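Local coordinates for uncharacterized protein (Desulfitobacterium hafniense, PDB 3MJQ) that is of unknown function but forms the PAS domain of a longer protein that may regulate sporulation and may make cyclic diguanylate, at residues E9-I14 with P29-Y34; L13-E18 with E62-K67; K58-L63 with P98-I103. The protein carries 1 engineered substitution. One frame throughout, in Å; residues are numbered along the deposited sequence.

Contact 1: residues E9-I14 with P29-Y34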
loop_
_atom_site.group_PDB
_atom_site.type_symbol
_atom_site.label_atom_id
_atom_site.label_comp_id
_atom_site.label_asym_id
_atom_site.label_seq_id
_atom_site.Cartn_x
_atom_site.Cartn_y
_atom_site.Cartn_z
ATOM N N GLU A 9 -9.122 -4.982 -2.760
ATOM C CA GLU A 9 -10.163 -4.343 -3.554
ATOM C C GLU A 9 -9.724 -3.011 -4.171
ATOM O O GLU A 9 -10.236 -2.588 -5.214
ATOM C CB GLU A 9 -11.434 -4.131 -2.713
ATOM C CG GLU A 9 -12.001 -5.386 -2.010
ATOM C CD GLU A 9 -12.325 -6.560 -2.946
ATOM O OE1 GLU A 9 -11.383 -7.186 -3.481
ATOM O OE2 GLU A 9 -13.528 -6.866 -3.142
ATOM N N ASP A 10 -8.776 -2.345 -3.527
ATOM C CA ASP A 10 -8.284 -1.080 -4.046
ATOM C C ASP A 10 -7.359 -1.288 -5.237
ATOM O O ASP A 10 -6.626 -2.274 -5.311
ATOM C CB ASP A 10 -7.541 -0.316 -2.956
ATOM C CG ASP A 10 -8.476 0.382 -1.989
ATOM O OD1 ASP A 10 -9.647 -0.040 -1.869
ATOM O OD2 ASP A 10 -8.031 1.353 -1.337
HETATM N N MSE A 11 -7.392 -0.333 -6.160
HETATM C CA MSE A 11 -6.579 -0.380 -7.366
HETATM C C MSE A 11 -5.095 -0.144 -7.058
HETATM O O MSE A 11 -4.714 0.826 -6.393
HETATM C CB MSE A 11 -7.082 0.653 -8.381
HETATM C CG MSE A 11 -8.506 0.453 -8.872
HETATM SE SE MSE A 11 -9.131 1.964 -9.930
HETATM C CE MSE A 11 -9.637 3.162 -8.461
ATOM N N ILE A 12 -4.266 -1.061 -7.541
ATOM C CA ILE A 12 -2.846 -0.972 -7.321
ATOM C C ILE A 12 -2.175 -1.035 -8.654
ATOM O O ILE A 12 -2.453 -1.918 -9.457
ATOM C CB ILE A 12 -2.307 -2.135 -6.474
ATOM C CG1 ILE A 12 -2.760 -1.990 -5.022
ATOM C CG2 ILE A 12 -0.780 -2.161 -6.553
ATOM C CD1 ILE A 12 -2.393 -3.175 -4.162
ATOM N N LEU A 13 -1.284 -0.081 -8.873
ATOM C CA LEU A 13 -0.527 0.014 -10.103
ATOM C C LEU A 13 0.911 0.276 -9.716
ATOM O O LEU A 13 1.186 0.824 -8.649
ATOM C CB LEU A 13 -1.008 1.198 -10.951
ATOM C CG LEU A 13 -2.474 1.324 -11.370
ATOM C CD1 LEU A 13 -2.688 2.682 -12.028
ATOM C CD2 LEU A 13 -2.861 0.206 -12.345
ATOM N N ILE A 14 1.821 -0.144 -10.578
ATOM C CA ILE A 14 3.227 0.130 -10.370
ATOM C C ILE A 14 3.540 0.833 -11.687
ATOM O O ILE A 14 3.310 0.273 -12.751
ATOM C CB ILE A 14 4.072 -1.161 -10.216
ATOM C CG1 ILE A 14 3.998 -1.692 -8.787
ATOM C CG2 ILE A 14 5.526 -0.861 -10.485
ATOM C CD1 ILE A 14 2.790 -2.489 -8.484
ATOM N N PRO A 29 -8.813 -3.112 -14.097
ATOM C CA PRO A 29 -9.683 -3.432 -15.233
ATOM C C PRO A 29 -11.136 -3.338 -14.813
ATOM O O PRO A 29 -11.947 -2.653 -15.428
ATOM C CB PRO A 29 -9.284 -4.858 -15.571
ATOM C CG PRO A 29 -7.820 -4.842 -15.289
ATOM C CD PRO A 29 -7.740 -4.117 -13.970
ATOM N N LYS A 30 -11.439 -4.044 -13.737
ATOM C CA LYS A 30 -12.769 -4.084 -13.177
ATOM C C LYS A 30 -13.401 -2.695 -13.023
ATOM O O LYS A 30 -14.451 -2.448 -13.598
ATOM C CB LYS A 30 -12.713 -4.810 -11.829
ATOM C CG LYS A 30 -14.054 -4.999 -11.154
ATOM C CD LYS A 30 -13.921 -5.746 -9.834
ATOM C CE LYS A 30 -13.750 -7.243 -10.032
ATOM N NZ LYS A 30 -12.619 -7.558 -10.921
ATOM N N LYS A 31 -12.760 -1.792 -12.276
ATOM C CA LYS A 31 -13.295 -0.434 -12.031
ATOM C C LYS A 31 -13.190 0.596 -13.163
ATOM O O LYS A 31 -14.076 1.432 -13.329
ATOM C CB LYS A 31 -12.637 0.173 -10.787
ATOM C CG LYS A 31 -12.718 -0.701 -9.563
ATOM C CD LYS A 31 -13.917 -0.375 -8.685
ATOM C CE LYS A 31 -13.640 0.836 -7.812
ATOM N NZ LYS A 31 -14.712 1.078 -6.813
ATOM N N LEU A 32 -12.108 0.548 -13.929
ATOM C CA LEU A 32 -11.899 1.495 -15.015
ATOM C C LEU A 32 -12.524 1.116 -16.361
ATOM O O LEU A 32 -12.547 1.916 -17.299
ATOM C CB LEU A 32 -10.400 1.726 -15.179
ATOM C CG LEU A 32 -9.880 3.072 -14.679
ATOM C CD1 LEU A 32 -10.734 3.615 -13.524
ATOM C CD2 LEU A 32 -8.422 2.880 -14.297
ATOM N N GLY A 33 -13.027 -0.107 -16.460
ATOM C CA GLY A 33 -13.650 -0.530 -17.703
ATOM C C GLY A 33 -12.695 -0.872 -18.833
ATOM O O GLY A 33 -13.129 -1.156 -19.942
ATOM N N TYR A 34 -11.393 -0.829 -18.544
ATOM C CA TYR A 34 -10.353 -1.190 -19.512
ATOM C C TYR A 34 -9.800 -2.563 -19.178
ATOM O O TYR A 34 -10.015 -3.099 -18.085
ATOM C CB TYR A 34 -9.170 -0.239 -19.449
ATOM C CG TYR A 34 -9.386 1.180 -19.877
ATOM C CD1 TYR A 34 -9.530 1.523 -21.221
ATOM C CD2 TYR A 34 -9.401 2.202 -18.923
ATOM C CE1 TYR A 34 -9.684 2.842 -21.600
ATOM C CE2 TYR A 34 -9.557 3.514 -19.304
ATOM C CZ TYR A 34 -9.696 3.816 -20.634
ATOM O OH TYR A 34 -9.847 5.120 -20.982
#

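Contact 2: residues L13-E18 with E62-K67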
loop_
_atom_site.group_PDB
_atom_site.type_symbol
_atom_site.label_atom_id
_atom_site.label_comp_id
_atom_site.label_asym_id
_atom_site.label_seq_id
_atom_site.Cartn_x
_atom_site.Cartn_y
_atom_site.Cartn_z
ATOM N N LEU A 13 -1.284 -0.081 -8.873
ATOM C CA LEU A 13 -0.527 0.014 -10.103
ATOM C C LEU A 13 0.911 0.276 -9.716
ATOM O O LEU A 13 1.186 0.824 -8.649
ATOM C CB LEU A 13 -1.008 1.198 -10.951
ATOM C CG LEU A 13 -2.474 1.324 -11.370
ATOM C CD1 LEU A 13 -2.688 2.682 -12.028
ATOM C CD2 LEU A 13 -2.861 0.206 -12.345
ATOM N N ILE A 14 1.821 -0.144 -10.578
ATOM C CA ILE A 14 3.227 0.130 -10.370
ATOM C C ILE A 14 3.540 0.833 -11.687
ATOM O O ILE A 14 3.310 0.273 -12.751
ATOM C CB ILE A 14 4.072 -1.161 -10.216
ATOM C CG1 ILE A 14 3.998 -1.692 -8.787
ATOM C CG2 ILE A 14 5.526 -0.861 -10.485
ATOM C CD1 ILE A 14 2.790 -2.489 -8.484
ATOM N N ILE A 15 4.022 2.066 -11.633
ATOM C CA ILE A 15 4.301 2.787 -12.869
ATOM C C ILE A 15 5.713 3.346 -12.869
ATOM O O ILE A 15 6.187 3.850 -11.849
ATOM C CB ILE A 15 3.253 3.917 -13.088
ATOM C CG1 ILE A 15 3.442 5.041 -12.075
ATOM C CG2 ILE A 15 1.844 3.361 -12.878
ATOM C CD1 ILE A 15 4.263 6.177 -12.586
ATOM N N ASN A 16 6.379 3.247 -14.019
ATOM C CA ASN A 16 7.757 3.708 -14.165
ATOM C C ASN A 16 7.919 5.202 -14.375
ATOM O O ASN A 16 6.951 5.956 -14.371
ATOM C CB ASN A 16 8.449 2.971 -15.314
ATOM C CG ASN A 16 7.834 3.278 -16.652
ATOM O OD1 ASN A 16 7.673 4.436 -17.021
ATOM N ND2 ASN A 16 7.492 2.241 -17.397
ATOM N N ARG A 17 9.164 5.613 -14.564
ATOM C CA ARG A 17 9.511 7.012 -14.771
ATOM C C ARG A 17 8.826 7.629 -15.995
ATOM O O ARG A 17 8.525 8.821 -16.013
ATOM C CB ARG A 17 11.030 7.132 -14.911
ATOM C CG ARG A 17 11.554 8.522 -14.687
ATOM C CD ARG A 17 12.628 8.509 -13.619
ATOM N NE ARG A 17 12.950 9.859 -13.170
ATOM C CZ ARG A 17 13.804 10.139 -12.191
ATOM N NH1 ARG A 17 14.429 9.157 -11.553
ATOM N NH2 ARG A 17 14.036 11.403 -11.851
ATOM N N GLU A 18 8.585 6.802 -17.013
ATOM C CA GLU A 18 7.953 7.233 -18.263
ATOM C C GLU A 18 6.439 7.218 -18.231
ATOM O O GLU A 18 5.791 7.574 -19.217
ATOM C CB GLU A 18 8.402 6.355 -19.427
ATOM C CG GLU A 18 9.521 6.929 -20.254
ATOM C CD GLU A 18 9.295 6.679 -21.730
ATOM O OE1 GLU A 18 8.756 5.600 -22.066
ATOM O OE2 GLU A 18 9.658 7.552 -22.550
ATOM N N GLU A 62 6.979 15.477 -10.250
ATOM C CA GLU A 62 7.129 15.760 -8.825
ATOM C C GLU A 62 7.045 14.486 -7.983
ATOM O O GLU A 62 7.840 14.288 -7.065
ATOM C CB GLU A 62 6.032 16.712 -8.359
ATOM C CG GLU A 62 5.997 18.051 -9.056
ATOM C CD GLU A 62 4.730 18.816 -8.724
ATOM O OE1 GLU A 62 4.103 18.506 -7.685
ATOM O OE2 GLU A 62 4.360 19.729 -9.491
ATOM N N LEU A 63 6.066 13.637 -8.293
ATOM C CA LEU A 63 5.857 12.391 -7.557
ATOM C C LEU A 63 7.125 11.578 -7.398
ATOM O O LEU A 63 7.362 11.008 -6.334
ATOM C CB LEU A 63 4.784 11.525 -8.229
ATOM C CG LEU A 63 3.367 12.103 -8.256
ATOM C CD1 LEU A 63 2.368 10.991 -8.567
ATOM C CD2 LEU A 63 3.045 12.744 -6.923
ATOM N N PHE A 64 7.930 11.518 -8.456
ATOM C CA PHE A 64 9.188 10.780 -8.421
ATOM C C PHE A 64 10.225 11.539 -7.593
ATOM O O PHE A 64 11.055 10.934 -6.917
ATOM C CB PHE A 64 9.713 10.574 -9.838
ATOM C CG PHE A 64 9.132 9.384 -10.532
ATOM C CD1 PHE A 64 9.668 8.121 -10.330
ATOM C CD2 PHE A 64 8.055 9.523 -11.394
ATOM C CE1 PHE A 64 9.140 7.010 -10.980
ATOM C CE2 PHE A 64 7.519 8.420 -12.049
ATOM C CZ PHE A 64 8.063 7.162 -11.841
ATOM N N ALA A 65 10.168 12.869 -7.653
ATOM C CA ALA A 65 11.084 13.721 -6.899
ATOM C C ALA A 65 10.867 13.512 -5.406
ATOM O O ALA A 65 11.783 13.696 -4.613
ATOM C CB ALA A 65 10.855 15.191 -7.257
ATOM N N GLY A 66 9.650 13.124 -5.036
ATOM C CA GLY A 66 9.319 12.890 -3.642
ATOM C C GLY A 66 8.385 13.967 -3.137
ATOM O O GLY A 66 7.945 13.949 -1.990
ATOM N N LYS A 67 8.080 14.907 -4.018
ATOM C CA LYS A 67 7.211 16.021 -3.689
ATOM C C LYS A 67 5.981 15.633 -2.864
ATOM O O LYS A 67 5.770 16.165 -1.780
ATOM C CB LYS A 67 6.772 16.727 -4.976
ATOM C CG LYS A 67 6.032 18.048 -4.757
ATOM C CD LYS A 67 6.950 19.143 -4.207
ATOM C CE LYS A 67 6.178 20.438 -3.971
ATOM N NZ LYS A 67 7.055 21.553 -3.519
#

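Contact 3: residues K58-L63 with P98-I103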
loop_
_atom_site.group_PDB
_atom_site.type_symbol
_atom_site.label_atom_id
_atom_site.label_comp_id
_atom_site.label_asym_id
_atom_site.label_seq_id
_atom_site.Cartn_x
_atom_site.Cartn_y
_atom_site.Cartn_z
ATOM N N LYS A 58 3.864 16.970 -15.394
ATOM C CA LYS A 58 4.633 17.657 -14.373
ATOM C C LYS A 58 4.403 17.026 -13.019
ATOM O O LYS A 58 5.351 16.791 -12.279
ATOM C CB LYS A 58 4.263 19.135 -14.324
ATOM C CG LYS A 58 5.343 20.057 -14.875
ATOM C CD LYS A 58 6.536 20.209 -13.914
ATOM C CE LYS A 58 7.587 21.195 -14.451
ATOM N NZ LYS A 58 8.640 21.525 -13.442
ATOM N N ILE A 59 3.144 16.758 -12.689
ATOM C CA ILE A 59 2.815 16.139 -11.407
ATOM C C ILE A 59 3.604 14.845 -11.273
ATOM O O ILE A 59 4.285 14.612 -10.274
ATOM C CB ILE A 59 1.313 15.802 -11.314
ATOM C CG1 ILE A 59 0.485 17.078 -11.470
ATOM C CG2 ILE A 59 1.000 15.143 -9.976
ATOM C CD1 ILE A 59 0.580 18.019 -10.300
ATOM N N LEU A 60 3.509 14.010 -12.300
ATOM C CA LEU A 60 4.210 12.734 -12.321
ATOM C C LEU A 60 5.679 12.985 -12.057
ATOM O O LEU A 60 6.350 12.197 -11.398
ATOM C CB LEU A 60 4.037 12.044 -13.680
ATOM C CG LEU A 60 4.580 10.614 -13.748
ATOM C CD1 LEU A 60 3.974 9.806 -12.634
ATOM C CD2 LEU A 60 4.253 9.977 -15.081
ATOM N N ALA A 61 6.176 14.097 -12.581
ATOM C CA ALA A 61 7.562 14.474 -12.393
ATOM C C ALA A 61 7.832 14.695 -10.906
ATOM O O ALA A 61 8.793 14.159 -10.363
ATOM C CB ALA A 61 7.858 15.733 -13.174
ATOM N N GLU A 62 6.979 15.477 -10.250
ATOM C CA GLU A 62 7.129 15.760 -8.825
ATOM C C GLU A 62 7.045 14.486 -7.983
ATOM O O GLU A 62 7.840 14.288 -7.065
ATOM C CB GLU A 62 6.032 16.712 -8.359
ATOM C CG GLU A 62 5.997 18.051 -9.056
ATOM C CD GLU A 62 4.730 18.816 -8.724
ATOM O OE1 GLU A 62 4.103 18.506 -7.685
ATOM O OE2 GLU A 62 4.360 19.729 -9.491
ATOM N N LEU A 63 6.066 13.637 -8.293
ATOM C CA LEU A 63 5.857 12.391 -7.557
ATOM C C LEU A 63 7.125 11.578 -7.398
ATOM O O LEU A 63 7.362 11.008 -6.334
ATOM C CB LEU A 63 4.784 11.525 -8.229
ATOM C CG LEU A 63 3.367 12.103 -8.256
ATOM C CD1 LEU A 63 2.368 10.991 -8.567
ATOM C CD2 LEU A 63 3.045 12.744 -6.923
ATOM N N PRO A 98 13.847 3.158 -10.917
ATOM C CA PRO A 98 12.942 3.931 -10.069
ATOM C C PRO A 98 11.537 3.928 -10.654
ATOM O O PRO A 98 11.346 4.158 -11.854
ATOM C CB PRO A 98 13.564 5.327 -10.088
ATOM C CG PRO A 98 15.001 5.076 -10.384
ATOM C CD PRO A 98 14.934 4.011 -11.423
ATOM N N CYS A 99 10.553 3.662 -9.802
ATOM C CA CYS A 99 9.157 3.650 -10.221
ATOM C C CYS A 99 8.245 4.011 -9.050
ATOM O O CYS A 99 8.704 4.168 -7.919
ATOM C CB CYS A 99 8.780 2.276 -10.774
ATOM S SG CYS A 99 8.336 1.074 -9.525
ATOM N N LEU A 100 6.952 4.143 -9.319
ATOM C CA LEU A 100 6.006 4.489 -8.268
ATOM C C LEU A 100 5.051 3.348 -7.956
ATOM O O LEU A 100 4.560 2.672 -8.857
ATOM C CB LEU A 100 5.213 5.735 -8.665
ATOM C CG LEU A 100 5.586 7.081 -8.028
ATOM C CD1 LEU A 100 7.035 7.100 -7.633
ATOM C CD2 LEU A 100 5.289 8.206 -9.002
ATOM N N PHE A 101 4.821 3.123 -6.664
ATOM C CA PHE A 101 3.903 2.084 -6.206
ATOM C C PHE A 101 2.660 2.821 -5.732
ATOM O O PHE A 101 2.712 3.602 -4.789
ATOM C CB PHE A 101 4.504 1.289 -5.053
ATOM C CG PHE A 101 3.553 0.305 -4.445
ATOM C CD1 PHE A 101 2.918 -0.642 -5.239
ATOM C CD2 PHE A 101 3.294 0.317 -3.080
ATOM C CE1 PHE A 101 2.038 -1.565 -4.685
ATOM C CE2 PHE A 101 2.416 -0.602 -2.520
ATOM C CZ PHE A 101 1.788 -1.545 -3.328
ATOM N N ALA A 102 1.535 2.567 -6.384
ATOM C CA ALA A 102 0.323 3.278 -6.035
ATOM C C ALA A 102 -0.874 2.423 -5.670
ATOM O O ALA A 102 -1.208 1.445 -6.354
ATOM C CB ALA A 102 -0.059 4.207 -7.175
ATOM N N ILE A 103 -1.520 2.824 -4.581
ATOM C CA ILE A 103 -2.721 2.164 -4.111
ATOM C C ILE A 103 -3.763 3.280 -4.195
ATOM O O ILE A 103 -3.627 4.337 -3.566
ATOM C CB ILE A 103 -2.546 1.635 -2.669
ATOM C CG1 ILE A 103 -1.230 0.829 -2.588
ATOM C CG2 ILE A 103 -3.760 0.770 -2.274
ATOM C CD1 ILE A 103 -0.942 0.172 -1.243
#

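Contact 1: residues E9-I14 with P29-Y34
No flat group takes part where Met-11 meets Lys-31 and Leu-32: no ring, carboxylate or amide offers a face or edge, and the contact rests on one flexible selenoether chain against aliphatic carbon. Met-11 is present as selenomethionine, and its selenium does the touching. SE lies 4.0 Å from CB of Lys-31 and 4.3 Å from CD1 of Leu-32, so one large, polarisable atom serves two neighbours on the helix. The Met-11 and Lys-31 side chains cross at about a right angle. The selenomethionine chain runs extended through chi2 (171°) and then bends at chi3, which turns its methyl group aside and presents SE itself to the helix.

Lysine suits the margin of this contact because its two ends behave differently. CB lies against the buried selenium, while the chain bends at chi2 and chi3 and its ammonium group forms a salt bridge with Asp-106. Leu-32, buried and purely apolar, belongs further inside; Ala-27 and Val-28 of the same helix also touch Met-11. At the start of strand 11-16, the side-chain amide of Asn-25 bonds to Asp-10 O and Ile-12 N and so ties the chain down. Gly-33, with positive phi (76°), a conformation glycine adopts easily, is where the chain leaves the helix, and its N still bonds to Pro-29 O at 3.0 Å.

The arrangement is that of the PAS fold, in which a short helix, reached through the second strand of the antiparallel sheet, packs against strand 11-16, an inner strand beside the edge strand 21-24.

Contact 2: residues L13-E18 with E62-K67
From within the Schellman motif that ends helix 53-65, Phe-64 reaches across to Ile-15 of strand 11-16 and to the next two residues, Asn-16 and Arg-17. Phe-64 leaves the helix toward the strand, and with CG anti to the carbonyl carbon (chi1 -84°) the ring is carried outward, CZ leading. CZ comes 3.0 Å from the backbone O of Asn-16, which sits at the ring edge, near its plane. The CA of Arg-17 and the O of Ile-15 approach the ring obliquely.

The side chain of Ile-15 adds the apolar part. Its CG1 stands between the backbone N and the carbonyl carbon (chi1 70°), and from there CD1 extends to 4.0 Å from CE2 of Phe-64. A beta-branched aliphatic residue is apt here, being buried and at home in a strand. Arg-17, exposed at the margin, contributes backbone and CB, the latter 4.3 Å from CZ of Phe-64.

In the PAS fold this long helix lies across one face of the antiparallel sheet, and Phe-64 also rests on Leu-100 of the next strand, 98-106. The helix ends one residue later, after Ala-65. Glu-62 O accepts both Gly-66 N, at 3.0 Å, and Lys-67 N, at 3.1 Å; the bond from Gly-66 N to Leu-63 O is weak. Gly-66 takes positive phi (110°), where its lack of a side chain avoids a collision with the carbonyl O of Ala-65. At the far end of the contact, Asn-16 OD1 accepts the backbone N of Arg-20, pinning the turn that leads into strand 21-24.

Contact 3: residues K58-L63 with P98-I103
Apolar contact between Leu-63, Leu-60 and Leu-100 accounts for everything that passes from helix to strand here. One methyl group does most of the work: CD2 of Leu-100 lies 3.4 Å from CB of Leu-63 and 4.1 Å from CD1 of that same residue. The side chains of Leu-63 and Leu-100 cross at about a right angle. Leu-60, one helical turn earlier, reaches the same methyl group, with its CD1 4.2 Å from CD2 of Leu-100. Leu-60 does not start out toward the strand, but CG stands anti to the backbone N (chi1 -172°) and the branch swings inward, sliding past Leu-100 in the opposite direction. Spacing of three residues brings both leucines to one side of the helix. Leucine, long, flexible and gamma-branched, suits both elements because it can fill a buried interface with methyl groups. Ile-89 of strand 82-93 touches both Leu-63 and Leu-100 and extends the apolar layer to the neighbouring strand.

Backbone bonds lie within the helix and between strands. Leu-63 N bonds to Ile-59 O at 2.8 Å, while the backbone of Leu-100 pairs with Ile-15 and that of Phe-101 with Trp-90, so strand 98-106 lies between two antiparallel partners. The alternation of the strand turns Phe-101 and Ile-103 to the other face of the sheet, where they pack on Ile-8 and Trp-90 of the second subunit, respectively.

With no hydrogen bond or charge pair across it, the contact rests on burial of hydrocarbon, which has little directional preference; side-chain shape and the backbone bonds of helix and sheet probably set its geometry.

All three contacts lay helices on one antiparallel sheet, using its neighbouring strands 11-16 and 98-106. Contact 1 sits on one side of the chain's centre, about 18 Å from contact 2 and 17 Å from contact 3, centre to centre, whereas contacts 2 and 3 nearly coincide, their centres about 2 Å apart, both using helix 53-65. Contacts 1 and 3 are buried and mainly apolar, one through the selenomethionine side chain with a lysine at its margin, the other through leucine methyl groups; contact 2 is only partly buried, and there an aromatic ring meets backbone atoms beside an exposed arginine. Backbone bonds, Leu-13 O to Ala-102 N among them, probably join the two strands.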